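Side-chain contacts in methyltransferase FkbM (Methylobacillus flagellatus KT, PDB 2PY6), which probably transfers methyl groups, as a member of the FkbM methyltransferase family whose fold belongs to the Rossmann-like class: residues D324-I328 with D329-D333; S346-S349 with A350-A354; Q269-L272 with R273-D277. All blocks are in the same frame, centred on the assembly; numbering follows the deposited sequence.

Contact 1. Residues D324-I328 with D329-D333; sequences DVRPI and DDIID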
loop_
_atom_site.group_PDB
_atom_site.type_symbol
_atom_site.label_atom_id
_atom_site.label_comp_id
_atom_site.label_asym_id
_atom_site.label_seq_id
_atom_site.Cartn_x
_atom_site.Cartn_y
_atom_site.Cartn_z
ATOM N N ASP A 324 -14.027 -24.872 27.736
ATOM C CA ASP A 324 -15.205 -25.692 27.949
ATOM C C ASP A 324 -15.579 -26.254 26.584
ATOM O O ASP A 324 -15.485 -25.545 25.582
ATOM C CB ASP A 324 -16.377 -24.878 28.471
ATOM C CG ASP A 324 -16.200 -24.442 29.918
ATOM O OD1 ASP A 324 -15.471 -25.091 30.691
ATOM O OD2 ASP A 324 -16.826 -23.446 30.293
ATOM N N VAL A 325 -15.959 -27.524 26.562
ATOM C CA VAL A 325 -16.417 -28.240 25.386
ATOM C C VAL A 325 -17.817 -28.724 25.795
ATOM O O VAL A 325 -18.013 -29.218 26.913
ATOM C CB VAL A 325 -15.475 -29.433 25.018
ATOM C CG1 VAL A 325 -16.064 -30.312 23.902
ATOM C CG2 VAL A 325 -14.101 -28.919 24.618
ATOM N N ARG A 326 -18.790 -28.504 24.919
ATOM C CA ARG A 326 -20.161 -28.866 25.166
ATOM C C ARG A 326 -20.735 -29.404 23.878
ATOM O O ARG A 326 -20.234 -29.041 22.806
ATOM C CB ARG A 326 -20.933 -27.600 25.519
ATOM C CG ARG A 326 -20.404 -26.845 26.763
ATOM C CD ARG A 326 -21.256 -25.606 26.987
ATOM N NE ARG A 326 -22.642 -25.966 27.256
ATOM C CZ ARG A 326 -23.675 -25.135 27.159
ATOM N NH1 ARG A 326 -23.523 -23.883 26.786
ATOM N NH2 ARG A 326 -24.883 -25.582 27.441
ATOM N N PRO A 327 -21.769 -30.269 23.966
ATOM C CA PRO A 327 -22.439 -30.705 22.756
ATOM C C PRO A 327 -23.416 -29.636 22.247
ATOM O O PRO A 327 -24.028 -28.943 23.053
ATOM C CB PRO A 327 -23.190 -31.978 23.198
ATOM C CG PRO A 327 -23.491 -31.727 24.612
ATOM C CD PRO A 327 -22.338 -30.919 25.155
ATOM N N ILE A 328 -23.532 -29.533 20.926
ATOM C CA ILE A 328 -24.452 -28.588 20.248
ATOM C C ILE A 328 -25.900 -28.678 20.747
ATOM O O ILE A 328 -26.531 -27.650 20.950
ATOM C CB ILE A 328 -24.399 -28.787 18.702
ATOM C CG1 ILE A 328 -23.093 -28.207 18.166
ATOM C CG2 ILE A 328 -25.575 -28.080 17.981
ATOM C CD1 ILE A 328 -22.661 -28.727 16.818
ATOM N N ASP A 329 -26.399 -29.902 20.924
ATOM C CA ASP A 329 -27.740 -30.163 21.414
ATOM C C ASP A 329 -27.983 -29.501 22.779
ATOM O O ASP A 329 -29.093 -29.146 23.096
ATOM C CB ASP A 329 -27.997 -31.675 21.571
ATOM C CG ASP A 329 -28.144 -32.412 20.251
ATOM O OD1 ASP A 329 -28.523 -31.797 19.246
ATOM O OD2 ASP A 329 -27.920 -33.642 20.236
ATOM N N ASP A 330 -26.956 -29.367 23.599
ATOM C CA ASP A 330 -27.102 -28.668 24.927
ATOM C C ASP A 330 -26.885 -27.152 24.821
ATOM O O ASP A 330 -27.475 -26.392 25.562
ATOM C CB ASP A 330 -26.192 -29.272 26.004
ATOM C CG ASP A 330 -26.571 -28.813 27.415
ATOM O OD1 ASP A 330 -27.759 -28.917 27.792
ATOM O OD2 ASP A 330 -25.676 -28.370 28.159
ATOM N N ILE A 331 -26.049 -26.717 23.893
ATOM C CA ILE A 331 -25.740 -25.275 23.713
ATOM C C ILE A 331 -26.941 -24.489 23.196
ATOM O O ILE A 331 -27.233 -23.384 23.679
ATOM C CB ILE A 331 -24.529 -25.083 22.726
ATOM C CG1 ILE A 331 -23.241 -25.663 23.319
ATOM C CG2 ILE A 331 -24.322 -23.595 22.366
ATOM C CD1 ILE A 331 -22.070 -25.847 22.307
ATOM N N ILE A 332 -27.606 -25.046 22.186
ATOM C CA ILE A 332 -28.761 -24.408 21.547
ATOM C C ILE A 332 -30.045 -24.674 22.314
ATOM O O ILE A 332 -30.085 -25.581 23.159
ATOM C CB ILE A 332 -28.907 -24.826 20.041
ATOM C CG1 ILE A 332 -29.328 -26.284 19.846
ATOM C CG2 ILE A 332 -27.617 -24.517 19.275
ATOM C CD1 ILE A 332 -29.312 -26.720 18.382
ATOM N N ASP A 333 -31.077 -23.868 22.028
ATOM C CA ASP A 333 -32.350 -23.959 22.729
ATOM C C ASP A 333 -33.538 -24.019 21.778
ATOM O O ASP A 333 -34.643 -23.694 22.164
ATOM C CB ASP A 333 -32.515 -22.774 23.695
ATOM C CG ASP A 333 -32.387 -21.421 22.988
ATOM O OD1 ASP A 333 -32.158 -21.362 21.752
ATOM O OD2 ASP A 333 -32.536 -20.406 23.682
HETATM O O HOH W 1 -23.056 -28.865 28.432
HETATM O O HOH W 2 -26.043 -22.359 25.888
#
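Arg-326 reaches from strand 322-326 to Asp-330 on the short helix 328-331, and the bond between NH2 and Asp-330 OD2 measures 3.0 Å. It is nearly straight (168°) and forms a salt bridge. OD2 lies in the guanidinium plane, whereas the donor stands well above the carboxylate plane, and the two flat groups are turned 84° apart. The bend of the arginine chain at chi3 carries the guanidinium back over Ile-331, whose CG1 sits under one face, off-centre, 3.9 Å from Arg-326 CZ. The aliphatic root joins in, with Arg-326 CB 3.7 Å from Ile-331 CG1. Asp-330 holds its CG anti to the backbone N (chi1 -166°), which turns the carboxylate toward the arginine, while its CB runs beside Pro-327 CG. One water links Arg-326 NE to Asp-330 OD2, and a second links NH1 to Ile-331 O. Pro-327, at the N-cap, offers its carbonyl O to two donors: Ile-331 N at 3.1 Å, in the carbonyl plane, and Asp-330 N, above it. One turn on, Ile-332 N bonds to Ile-328 O at 3.1 Å, and Ile-332 CD1 lies 4.0 Å from Ile-328 CG2. Ile-328 and Ile-331 also pack on Ile-258 of strand 254-258. The chemistry is therefore divided: isoleucines face the sheet, while on the outer side a charge pair, with waters bridging NE and NH1 to the helix, ties the strand to the first turn of the helix and probably limits rotation of the guanidinium.

Contact 2. Residues S346-S349 with A350-A354; sequences SELS and ALKGA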
loop_
_atom_site.group_PDB
_atom_site.type_symbol
_atom_site.label_atom_id
_atom_site.label_comp_id
_atom_site.label_asym_id
_atom_site.label_seq_id
_atom_site.Cartn_x
_atom_site.Cartn_y
_atom_site.Cartn_z
ATOM N N SER A 346 -12.275 -32.472 16.678
ATOM C CA SER A 346 -12.905 -33.553 15.960
ATOM C C SER A 346 -14.290 -33.160 15.489
ATOM O O SER A 346 -15.152 -32.831 16.305
ATOM C CB SER A 346 -13.015 -34.781 16.869
ATOM O OG SER A 346 -13.809 -35.780 16.255
ATOM N N GLU A 347 -14.490 -33.147 14.178
ATOM C CA GLU A 347 -15.828 -32.851 13.612
ATOM C C GLU A 347 -16.762 -34.019 13.784
ATOM O O GLU A 347 -17.965 -33.835 13.788
ATOM C CB GLU A 347 -15.745 -32.342 12.167
ATOM C CG GLU A 347 -15.239 -30.876 12.134
ATOM C CD GLU A 347 -15.276 -30.239 10.810
ATOM O OE1 GLU A 347 -15.554 -30.954 9.845
ATOM O OE2 GLU A 347 -15.013 -29.018 10.731
ATOM N N LEU A 348 -16.220 -35.215 13.954
ATOM C CA LEU A 348 -17.045 -36.382 14.222
ATOM C C LEU A 348 -17.615 -36.262 15.636
ATOM O O LEU A 348 -18.797 -36.479 15.800
ATOM C CB LEU A 348 -16.251 -37.678 14.073
ATOM C CG LEU A 348 -17.064 -38.977 14.230
ATOM C CD1 LEU A 348 -18.160 -39.079 13.199
ATOM C CD2 LEU A 348 -16.151 -40.240 14.171
ATOM N N SER A 349 -16.799 -35.896 16.640
ATOM C CA SER A 349 -17.320 -35.697 18.001
ATOM C C SER A 349 -18.355 -34.565 18.071
ATOM O O SER A 349 -19.360 -34.640 18.804
ATOM C CB SER A 349 -16.204 -35.418 19.007
ATOM O OG SER A 349 -15.472 -36.596 19.305
ATOM N N ALA A 350 -18.104 -33.516 17.313
ATOM C CA ALA A 350 -19.002 -32.397 17.273
ATOM C C ALA A 350 -20.350 -32.740 16.696
ATOM O O ALA A 350 -21.340 -32.265 17.190
ATOM C CB ALA A 350 -18.359 -31.269 16.544
ATOM N N LEU A 351 -20.380 -33.564 15.648
ATOM C CA LEU A 351 -21.599 -34.020 15.043
ATOM C C LEU A 351 -22.385 -34.953 15.959
ATOM O O LEU A 351 -23.617 -34.908 15.981
ATOM C CB LEU A 351 -21.308 -34.735 13.711
ATOM C CG LEU A 351 -20.892 -33.852 12.521
ATOM C CD1 LEU A 351 -20.286 -34.710 11.414
ATOM C CD2 LEU A 351 -22.033 -33.068 12.000
ATOM N N LYS A 352 -21.685 -35.780 16.722
ATOM C CA LYS A 352 -22.340 -36.674 17.674
ATOM C C LYS A 352 -22.993 -35.849 18.763
ATOM O O LYS A 352 -24.030 -36.219 19.259
ATOM C CB LYS A 352 -21.341 -37.640 18.304
ATOM C CG LYS A 352 -20.751 -38.634 17.321
ATOM C CD LYS A 352 -19.687 -39.433 17.972
ATOM C CE LYS A 352 -19.352 -40.617 17.111
ATOM N NZ LYS A 352 -18.301 -41.419 17.716
ATOM N N GLY A 353 -22.383 -34.728 19.120
ATOM C CA GLY A 353 -22.985 -33.792 20.081
ATOM C C GLY A 353 -24.184 -33.003 19.534
ATOM O O GLY A 353 -24.830 -32.270 20.278
ATOM N N ALA A 354 -24.469 -33.151 18.237
ATOM C CA ALA A 354 -25.628 -32.544 17.579
ATOM C C ALA A 354 -26.597 -33.603 17.038
ATOM O O ALA A 354 -27.503 -33.278 16.274
ATOM C CB ALA A 354 -25.138 -31.607 16.428
#
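Lys-352 lies back along helix 347-352 against Leu-348, one turn earlier, and its chain can be followed outward atom by atom. CB starts 3.6 Å from Ser-349 O. CG stands beside the backbone N and anti to the carbonyl carbon (chi1 -66°), a setting that brings it to 3.3 Å from Leu-348 O. CD continues past the same oxygen at 3.8 Å, and CE arrives 4.0 Å from Leu-348 CG, the closest approach of the two side chains. Beyond CG the chain is fully extended, with chi2 to chi4 all near 180°, so NZ is carried past the leucine branch point; Tyr-382 of helix 375-386 packs against both residues. Leu-351 has a comparable relation to the preceding turn, its CG lying 3.2 Å from Glu-347 O, but it is buried, facing Met-341, Ile-367 and Leu-379. Beneath these side chains run four successive i to i+4 backbone bonds, from Ala-350 N to Ser-346 O through Gly-353 N to Ser-349 O. Ser-346 caps the start: its OG accepts from Ser-349 N at 3.0 Å, with an N-H...O angle of 170°. The hydroxyl of Ser-349 is bonded to Glu-293, and Glu-347 OE2 accepts from the backbone N of Ile-343. Chemically, then, this is a short capped helix with two characters: Ala-350 and Leu-351 give it an apolar side against strand 338-341, whereas the side chains of Leu-348 and Lys-352 meet only through aliphatic carbons, the lysine stem rather than its charged tip making the apolar contact beside Leu-348 and Tyr-382.

Contact 3. Residues Q269-L272 with R273-D277; sequences QNVL and RRYTD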
loop_
_atom_site.group_PDB
_atom_site.type_symbol
_atom_site.label_atom_id
_atom_site.label_comp_id
_atom_site.label_asym_id
_atom_site.label_seq_id
_atom_site.Cartn_x
_atom_site.Cartn_y
_atom_site.Cartn_z
ATOM N N GLN A 269 -16.866 -9.941 19.569
ATOM C CA GLN A 269 -17.522 -8.841 20.278
ATOM C C GLN A 269 -17.520 -7.574 19.397
ATOM O O GLN A 269 -18.439 -6.766 19.474
ATOM C CB GLN A 269 -16.897 -8.593 21.649
ATOM C CG GLN A 269 -17.147 -9.717 22.625
ATOM C CD GLN A 269 -18.619 -9.893 22.942
ATOM O OE1 GLN A 269 -19.269 -8.969 23.409
ATOM N NE2 GLN A 269 -19.140 -11.095 22.721
ATOM N N ASN A 270 -16.487 -7.423 18.565
ATOM C CA ASN A 270 -16.411 -6.314 17.611
ATOM C C ASN A 270 -17.447 -6.523 16.497
ATOM O O ASN A 270 -18.138 -5.589 16.088
ATOM C CB ASN A 270 -15.041 -6.228 16.944
ATOM C CG ASN A 270 -13.905 -5.970 17.908
ATOM O OD1 ASN A 270 -14.063 -5.392 18.991
ATOM N ND2 ASN A 270 -12.721 -6.355 17.474
ATOM N N VAL A 271 -17.528 -7.754 16.009
ATOM C CA VAL A 271 -18.528 -8.117 14.999
ATOM C C VAL A 271 -19.936 -7.866 15.534
ATOM O O VAL A 271 -20.765 -7.305 14.828
ATOM C CB VAL A 271 -18.375 -9.602 14.567
ATOM C CG1 VAL A 271 -19.575 -10.073 13.686
ATOM C CG2 VAL A 271 -17.055 -9.800 13.846
ATOM N N LEU A 272 -20.222 -8.246 16.784
ATOM C CA LEU A 272 -21.570 -8.017 17.327
ATOM C C LEU A 272 -21.917 -6.501 17.396
ATOM O O LEU A 272 -23.090 -6.118 17.234
ATOM C CB LEU A 272 -21.772 -8.649 18.713
ATOM C CG LEU A 272 -21.644 -10.167 18.979
ATOM C CD1 LEU A 272 -22.127 -10.449 20.419
ATOM C CD2 LEU A 272 -22.397 -11.045 18.004
ATOM N N ARG A 273 -20.910 -5.663 17.653
ATOM C CA ARG A 273 -21.113 -4.211 17.727
ATOM C C ARG A 273 -21.434 -3.598 16.375
ATOM O O ARG A 273 -22.035 -2.546 16.321
ATOM C CB ARG A 273 -19.898 -3.466 18.292
ATOM C CG ARG A 273 -19.732 -3.559 19.764
ATOM C CD ARG A 273 -18.439 -2.862 20.255
ATOM N NE ARG A 273 -18.008 -3.528 21.477
ATOM C CZ ARG A 273 -16.961 -4.336 21.610
ATOM N NH1 ARG A 273 -16.107 -4.569 20.640
ATOM N NH2 ARG A 273 -16.731 -4.892 22.785
ATOM N N ARG A 274 -21.019 -4.216 15.276
ATOM C CA ARG A 274 -21.358 -3.622 14.002
ATOM C C ARG A 274 -22.845 -3.820 13.674
ATOM O O ARG A 274 -23.381 -3.127 12.828
ATOM C CB ARG A 274 -20.375 -4.002 12.873
ATOM C CG ARG A 274 -20.335 -5.380 12.403
ATOM C CD ARG A 274 -19.375 -5.502 11.190
ATOM N NE ARG A 274 -17.977 -5.430 11.615
ATOM C CZ ARG A 274 -17.090 -6.435 11.577
ATOM N NH1 ARG A 274 -17.389 -7.627 11.068
ATOM N NH2 ARG A 274 -15.851 -6.228 12.028
ATOM N N TYR A 275 -23.540 -4.675 14.426
ATOM C CA TYR A 275 -24.946 -4.953 14.188
ATOM C C TYR A 275 -25.858 -4.532 15.293
ATOM O O TYR A 275 -27.037 -4.815 15.239
ATOM C CB TYR A 275 -25.118 -6.441 13.957
ATOM C CG TYR A 275 -24.290 -6.950 12.813
ATOM C CD1 TYR A 275 -24.484 -6.472 11.527
ATOM C CD2 TYR A 275 -23.346 -7.943 13.005
ATOM C CE1 TYR A 275 -23.716 -6.946 10.454
ATOM C CE2 TYR A 275 -22.583 -8.433 11.950
ATOM C CZ TYR A 275 -22.767 -7.942 10.676
ATOM O OH TYR A 275 -22.006 -8.448 9.636
ATOM N N THR A 276 -25.334 -3.775 16.249
ATOM C CA THR A 276 -26.098 -3.387 17.413
ATOM C C THR A 276 -27.454 -2.665 17.137
ATOM O O THR A 276 -28.413 -2.859 17.856
ATOM C CB THR A 276 -25.190 -2.633 18.444
ATOM O OG1 THR A 276 -25.994 -2.210 19.540
ATOM C CG2 THR A 276 -24.563 -1.398 17.865
ATOM N N ASP A 277 -27.542 -1.876 16.077
ATOM C CA ASP A 277 -28.764 -1.147 15.768
ATOM C C ASP A 277 -29.658 -1.871 14.774
ATOM O O ASP A 277 -30.634 -1.301 14.341
ATOM C CB ASP A 277 -28.396 0.204 15.143
ATOM C CG ASP A 277 -27.482 1.033 16.027
ATOM O OD1 ASP A 277 -27.763 1.169 17.243
ATOM O OD2 ASP A 277 -26.477 1.536 15.483
#
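Arg-273 folds back along the last turn of helix 262-274 and brings NH1 to 2.8 Å from Asn-270 OD1, the amide and guanidinium planes lying 49° apart. Gln-269 O sits over one face of the same guanidinium, 3.6 Å from Arg-273 CZ, and Gln-269 CB approaches NH2. On the other arginine, Arg-274 NH1 meets Val-271 CG2 at 3.5 Å, with Val-271 CA over the centre of the guanidinium. This follows from CG standing between the backbone N and the carbonyl carbon (chi1 68°) and from the bend at chi3. Arg-274 CG in turn lies over the Tyr-275 ring, whose CE2 touches Val-271 CG1 at 3.8 Å. The backbone beneath changes its bonding: Arg-273 N still reaches Gln-269 O, but Arg-274 N divides between a weak bond to Asn-270 O and a 3.1 Å bond to Val-271 O, and Tyr-275 N takes Leu-272 O at 3.2 Å. Farther out, Arg-273 NH1 and Arg-274 NH2 donate to Gly-90 O and Ser-89 O of the second subunit. Were Arg-273 an alanine, Gly-90 O of that subunit would probably lose this donor, and Gln-269 O and Asn-270 OD1 their neighbouring guanidinium. Val-271 and Tyr-275 pack inward on Leu-241, and Leu-272 on Ile-284 and Val-286. The whole is a helix C-terminus unwinding through i to i+3 bonds, within the beta-alpha-beta unit 254-258, 262-274, 284-287 of a Rossmann-like fold.

Contacts 1 and 2 are neighbours, their centres about 11 Å apart: Asp-329 N probably bonds to Gly-353 O (2.9 Å), and Ile-328 CB packs on Ala-354 CB. Contact 3 stands apart, its nearest atoms about 13 Å from contact 1. Contact 2 is the most buried (centre about 19 Å from the chain centre, four of eight touching residues buried), contact 3 the most peripheral (about 29 Å, three exposed), and contact 1 lies between (about 26 Å). Contacts 1 and 3 both relate to strand 254-258, by packing and through the following helix. Their polar sides differ: a water-bridged salt bridge within contact 1, a serine cap in contact 2, and arginines donating to another subunit in contact 3.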